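Local structure of glutathione synthetase-like effector 30 (Gpa-GSS30-apo) (Globodera pallida, 5OET) at residues I156-A161 against T334-P339; A245-L250 against V308-D313. The protein is a plant-parasitic nematode effector of the glutathione synthetase family, whose housekeeping members use ATP to join gamma-glutamylcysteine to glycine. One frame throughout, in Å; residues are numbered along the deposited sequence.

In the fold
Contacts 1 and 2 lie side by side, their centres 11 Å apart, and meet along one edge of a mixed sheet. Strand 306-314 pairs with strand 246-251 in contact 2 and with the short strand 336-337 of contact 1: I336 N lies 2.8 Å from A309 O, and I336 O lies 2.8 Å from V311 N, both probable hydrogen bonds. T338 OG1 adds hydrogen bonds to V311 O and D313 N. Contact 1 then joins strand 336-337, through side-chain contacts, to the start of strand 160-173, which belongs to a different, larger sheet. Along the chain, contact 2 is nested inside the loop that contact 1 closes. The magnesium ion bound by H406 and E426 belongs to neither contact.

Contact 1 (I156-A161 against T334-P339)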
# COMPACT_ATOMS: atom_id res chain seq x y z
N ILE A 156 -41.87 -5.03 5.46
CA ILE A 156 -40.42 -4.74 5.45
C ILE A 156 -39.94 -4.66 6.91
O ILE A 156 -40.51 -3.94 7.72
CB ILE A 156 -40.01 -3.43 4.72
CG1 ILE A 156 -40.84 -3.15 3.45
CG2 ILE A 156 -38.53 -3.50 4.31
CD1 ILE A 156 -40.46 -1.89 2.71
N ARG A 157 -38.88 -5.41 7.22
CA ARG A 157 -38.39 -5.50 8.59
C ARG A 157 -37.37 -4.43 8.96
O ARG A 157 -37.28 -4.04 10.12
CB ARG A 157 -37.87 -6.91 8.86
CG ARG A 157 -39.03 -7.84 9.18
CD ARG A 157 -38.64 -9.29 9.09
NE ARG A 157 -39.82 -10.14 9.17
CZ ARG A 157 -39.81 -11.47 9.11
NH1 ARG A 157 -40.97 -12.13 9.17
NH2 ARG A 157 -38.66 -12.14 9.00
N GLN A 158 -36.61 -3.97 7.97
CA GLN A 158 -35.71 -2.82 8.14
C GLN A 158 -36.03 -1.77 7.08
O GLN A 158 -35.64 -1.92 5.93
CB GLN A 158 -34.25 -3.26 8.05
CG GLN A 158 -33.24 -2.18 8.35
CD GLN A 158 -33.57 -1.28 9.54
OE1 GLN A 158 -34.27 -0.29 9.40
NE2 GLN A 158 -33.04 -1.62 10.70
N PRO A 159 -36.77 -0.70 7.46
CA PRO A 159 -37.06 0.43 6.54
C PRO A 159 -35.85 1.20 6.05
O PRO A 159 -35.88 1.76 4.96
CB PRO A 159 -37.94 1.36 7.38
CG PRO A 159 -38.53 0.49 8.42
CD PRO A 159 -37.47 -0.52 8.74
N VAL A 160 -34.80 1.27 6.88
CA VAL A 160 -33.60 2.05 6.57
C VAL A 160 -32.69 1.26 5.64
O VAL A 160 -32.22 0.17 5.99
CB VAL A 160 -32.84 2.50 7.84
CG1 VAL A 160 -31.52 3.16 7.48
CG2 VAL A 160 -33.70 3.44 8.66
N ALA A 161 -32.44 1.84 4.47
CA ALA A 161 -31.53 1.31 3.47
C ALA A 161 -30.36 2.25 3.36
O ALA A 161 -30.50 3.45 3.55
CB ALA A 161 -32.24 1.19 2.12
N THR A 334 -33.62 -7.50 10.33
CA THR A 334 -33.52 -6.11 10.74
C THR A 334 -32.20 -5.43 10.37
O THR A 334 -32.08 -4.22 10.55
CB THR A 334 -33.79 -5.94 12.23
OG1 THR A 334 -32.74 -6.54 13.00
CG2 THR A 334 -35.18 -6.54 12.58
N ALA A 335 -31.21 -6.16 9.86
CA ALA A 335 -29.95 -5.54 9.47
C ALA A 335 -30.17 -4.55 8.32
O ALA A 335 -31.03 -4.77 7.46
CB ALA A 335 -28.92 -6.59 9.06
N ILE A 336 -29.42 -3.45 8.33
CA ILE A 336 -29.46 -2.52 7.22
C ILE A 336 -28.69 -3.18 6.08
O ILE A 336 -27.60 -3.68 6.28
CB ILE A 336 -28.86 -1.17 7.59
CG1 ILE A 336 -29.68 -0.53 8.71
CG2 ILE A 336 -28.81 -0.26 6.37
CD1 ILE A 336 -29.07 0.75 9.27
N LYS A 337 -29.30 -3.22 4.89
CA LYS A 337 -28.68 -3.78 3.68
C LYS A 337 -28.13 -2.65 2.83
O LYS A 337 -28.51 -1.49 3.01
CB LYS A 337 -29.69 -4.59 2.86
CG LYS A 337 -29.79 -6.06 3.25
CD LYS A 337 -30.46 -6.27 4.59
CE LYS A 337 -31.91 -5.83 4.58
NZ LYS A 337 -32.61 -6.26 5.83
N THR A 338 -27.24 -3.00 1.90
CA THR A 338 -26.36 -2.03 1.22
C THR A 338 -26.22 -2.29 -0.29
O THR A 338 -25.11 -2.59 -0.74
CB THR A 338 -24.93 -2.09 1.84
OG1 THR A 338 -24.35 -3.37 1.56
CG2 THR A 338 -24.94 -1.84 3.38
N PRO A 339 -27.28 -2.19 -1.09
CA PRO A 339 -28.61 -1.86 -0.64
C PRO A 339 -29.47 -3.11 -0.65
O PRO A 339 -29.01 -4.16 -1.08
CB PRO A 339 -29.07 -0.86 -1.72
CG PRO A 339 -28.39 -1.34 -2.96
CD PRO A 339 -27.22 -2.19 -2.56
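Q158 lays its side chain against the backbone of T334 and A335, and its amide makes the hydrogen bond between the two segments. NE2 donates a hydrogen bond to T334 O at 2.8 Å, with an N-H...O angle of 155°; the donor lies in the carbonyl plane, and the oxygen lies close to the amide plane of Q158. The other end of the amide turns back on its own segment, OE1 accepting V160 N at 3.0 Å. With both ends engaged, the rotation of the amide is fixed. With CG opposite the main-chain nitrogen (chi1 -174°), CG sits 3.5 Å from A335 O; the bend at chi2 (43°) then turns the amide so that NE2 faces T334 O and OE1 faces V160 N.

Beside this polar link, I336 packs on V160. Its CD1 meets V160 CG1 at 3.9 Å, while CG2 approaches V160 O at 3.5 Å. K337 loops round through two bends, so that NZ reaches A335 O, within its own segment, at 2.7 Å and in the plane of that carbonyl, and passes 4.1 Å from Q158 CB. The same ammonium hydrogen-bonds D331 O at the end of helix 325-331, tying that helix end to the strand that follows it.

Further out, F240 of helix 225-240 touches both Q158 and T334, A236 covers I336, and R157 makes a cation-pi contact with F298. The Q158 side chain and the V160-I336 packing thus join the loop leading into antiparallel strand 160-173 to short strand 336-337, at the border of the neighbouring alpha/beta sheet in a glutathione synthetase-like fold.

Contact 2 (A245-L250 against V308-D313); sequences AVILFL and VAVVFD
Two neighbouring parallel strands of an alpha/beta sheet form this buried contact, 246-250 and 310-313, whose axes approach to 4.7 Å. L248 uses both its N and its O toward the neighbouring strand: N donates to V310 O at 2.9 Å and O accepts from F312 N. L250 N to F312 O (3.0 Å) continues the pattern, nearly straight at 178°. At the other end the chain turns a corner at A309, whose N binds V246 O at 2.9 Å and whose CB meets A245 CB at 3.7 Å; beyond it the pairing shifts by one residue, from V246-V308 to L248-V311.

On one face, the F312 ring presents its edge to the face of F249 in an offset edge-to-face pair, centroids 5.1 Å apart and planes at 90°. F281 stacks on F249. Helix 259-270 covers both phenylalanines through I265 and T266. The other face carries L248, whose CB packs on V308 CG1 at 3.7 Å, along with V311 and L250. The pair lies between strands 279-283 and 336-337 in the parallel part of a mixed sheet, consistent with a Rossmann-like layer; strand 246-251, helix 259-270 and strand 279-283 form its beta-alpha-beta unit.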
# COMPACT_ATOMS: atom_id res chain seq x y z
N ALA A 245 -23.53 -4.05 18.41
CA ALA A 245 -23.68 -4.57 17.06
C ALA A 245 -22.48 -4.35 16.14
O ALA A 245 -21.78 -3.34 16.24
CB ALA A 245 -24.90 -3.99 16.39
N VAL A 246 -22.31 -5.30 15.22
CA VAL A 246 -21.18 -5.37 14.30
C VAL A 246 -21.62 -5.05 12.91
O VAL A 246 -22.79 -5.19 12.58
CB VAL A 246 -20.52 -6.78 14.24
CG1 VAL A 246 -20.19 -7.30 15.64
CG2 VAL A 246 -21.38 -7.81 13.48
N ILE A 247 -20.67 -4.70 12.08
CA ILE A 247 -20.89 -4.53 10.66
C ILE A 247 -20.33 -5.76 9.93
O ILE A 247 -19.16 -6.12 10.11
CB ILE A 247 -20.21 -3.25 10.18
CG1 ILE A 247 -20.92 -2.04 10.78
CG2 ILE A 247 -20.26 -3.18 8.67
CD1 ILE A 247 -20.11 -0.77 10.65
N LEU A 248 -21.15 -6.38 9.09
CA LEU A 248 -20.77 -7.60 8.40
C LEU A 248 -20.29 -7.26 7.00
O LEU A 248 -21.00 -6.57 6.25
CB LEU A 248 -21.95 -8.54 8.32
CG LEU A 248 -21.67 -10.01 8.03
CD1 LEU A 248 -20.82 -10.64 9.13
CD2 LEU A 248 -23.01 -10.75 7.91
N PHE A 249 -19.08 -7.72 6.66
CA PHE A 249 -18.56 -7.63 5.30
C PHE A 249 -18.70 -9.03 4.74
O PHE A 249 -18.02 -9.99 5.21
CB PHE A 249 -17.10 -7.16 5.28
CG PHE A 249 -16.95 -5.69 5.52
CD1 PHE A 249 -17.22 -5.14 6.77
CD2 PHE A 249 -16.56 -4.85 4.52
CE1 PHE A 249 -17.08 -3.78 7.01
CE2 PHE A 249 -16.40 -3.47 4.76
CZ PHE A 249 -16.68 -2.94 6.01
N LEU A 250 -19.60 -9.16 3.77
CA LEU A 250 -19.90 -10.42 3.13
C LEU A 250 -19.19 -10.49 1.78
O LEU A 250 -19.46 -9.68 0.90
CB LEU A 250 -21.41 -10.53 2.96
CG LEU A 250 -22.07 -11.90 2.87
CD1 LEU A 250 -21.69 -12.77 4.05
CD2 LEU A 250 -23.57 -11.71 2.84
N VAL A 308 -25.97 -7.99 14.09
CA VAL A 308 -25.37 -7.38 12.92
C VAL A 308 -26.25 -6.20 12.57
O VAL A 308 -27.43 -6.38 12.27
CB VAL A 308 -25.32 -8.37 11.74
CG1 VAL A 308 -24.80 -7.68 10.49
CG2 VAL A 308 -24.43 -9.56 12.06
N ALA A 309 -25.67 -5.01 12.63
CA ALA A 309 -26.37 -3.75 12.33
C ALA A 309 -26.46 -3.49 10.82
O ALA A 309 -27.50 -3.03 10.33
CB ALA A 309 -25.68 -2.59 13.02
N VAL A 310 -25.38 -3.76 10.10
CA VAL A 310 -25.26 -3.49 8.67
C VAL A 310 -24.69 -4.71 7.99
O VAL A 310 -23.69 -5.23 8.44
CB VAL A 310 -24.27 -2.34 8.43
CG1 VAL A 310 -24.20 -1.98 6.94
CG2 VAL A 310 -24.64 -1.14 9.27
N VAL A 311 -25.31 -5.16 6.91
CA VAL A 311 -24.69 -6.17 6.06
C VAL A 311 -24.14 -5.50 4.81
O VAL A 311 -24.88 -5.14 3.90
CB VAL A 311 -25.63 -7.33 5.70
CG1 VAL A 311 -24.91 -8.32 4.79
CG2 VAL A 311 -26.05 -8.04 6.95
N PHE A 312 -22.83 -5.33 4.77
CA PHE A 312 -22.17 -4.74 3.64
C PHE A 312 -21.90 -5.86 2.64
O PHE A 312 -21.02 -6.68 2.83
CB PHE A 312 -20.93 -3.99 4.13
CG PHE A 312 -20.38 -2.98 3.17
CD1 PHE A 312 -21.19 -2.22 2.31
CD2 PHE A 312 -19.01 -2.75 3.13
CE1 PHE A 312 -20.63 -1.28 1.45
CE2 PHE A 312 -18.44 -1.82 2.26
CZ PHE A 312 -19.25 -1.09 1.42
N ASP A 313 -22.74 -5.93 1.60
CA ASP A 313 -22.65 -6.94 0.52
C ASP A 313 -21.48 -6.59 -0.43
O ASP A 313 -21.47 -5.53 -1.07
CB ASP A 313 -23.98 -7.05 -0.30
CG ASP A 313 -24.84 -8.30 0.06
OD1 ASP A 313 -24.26 -9.38 0.24
OD2 ASP A 313 -26.11 -8.23 0.13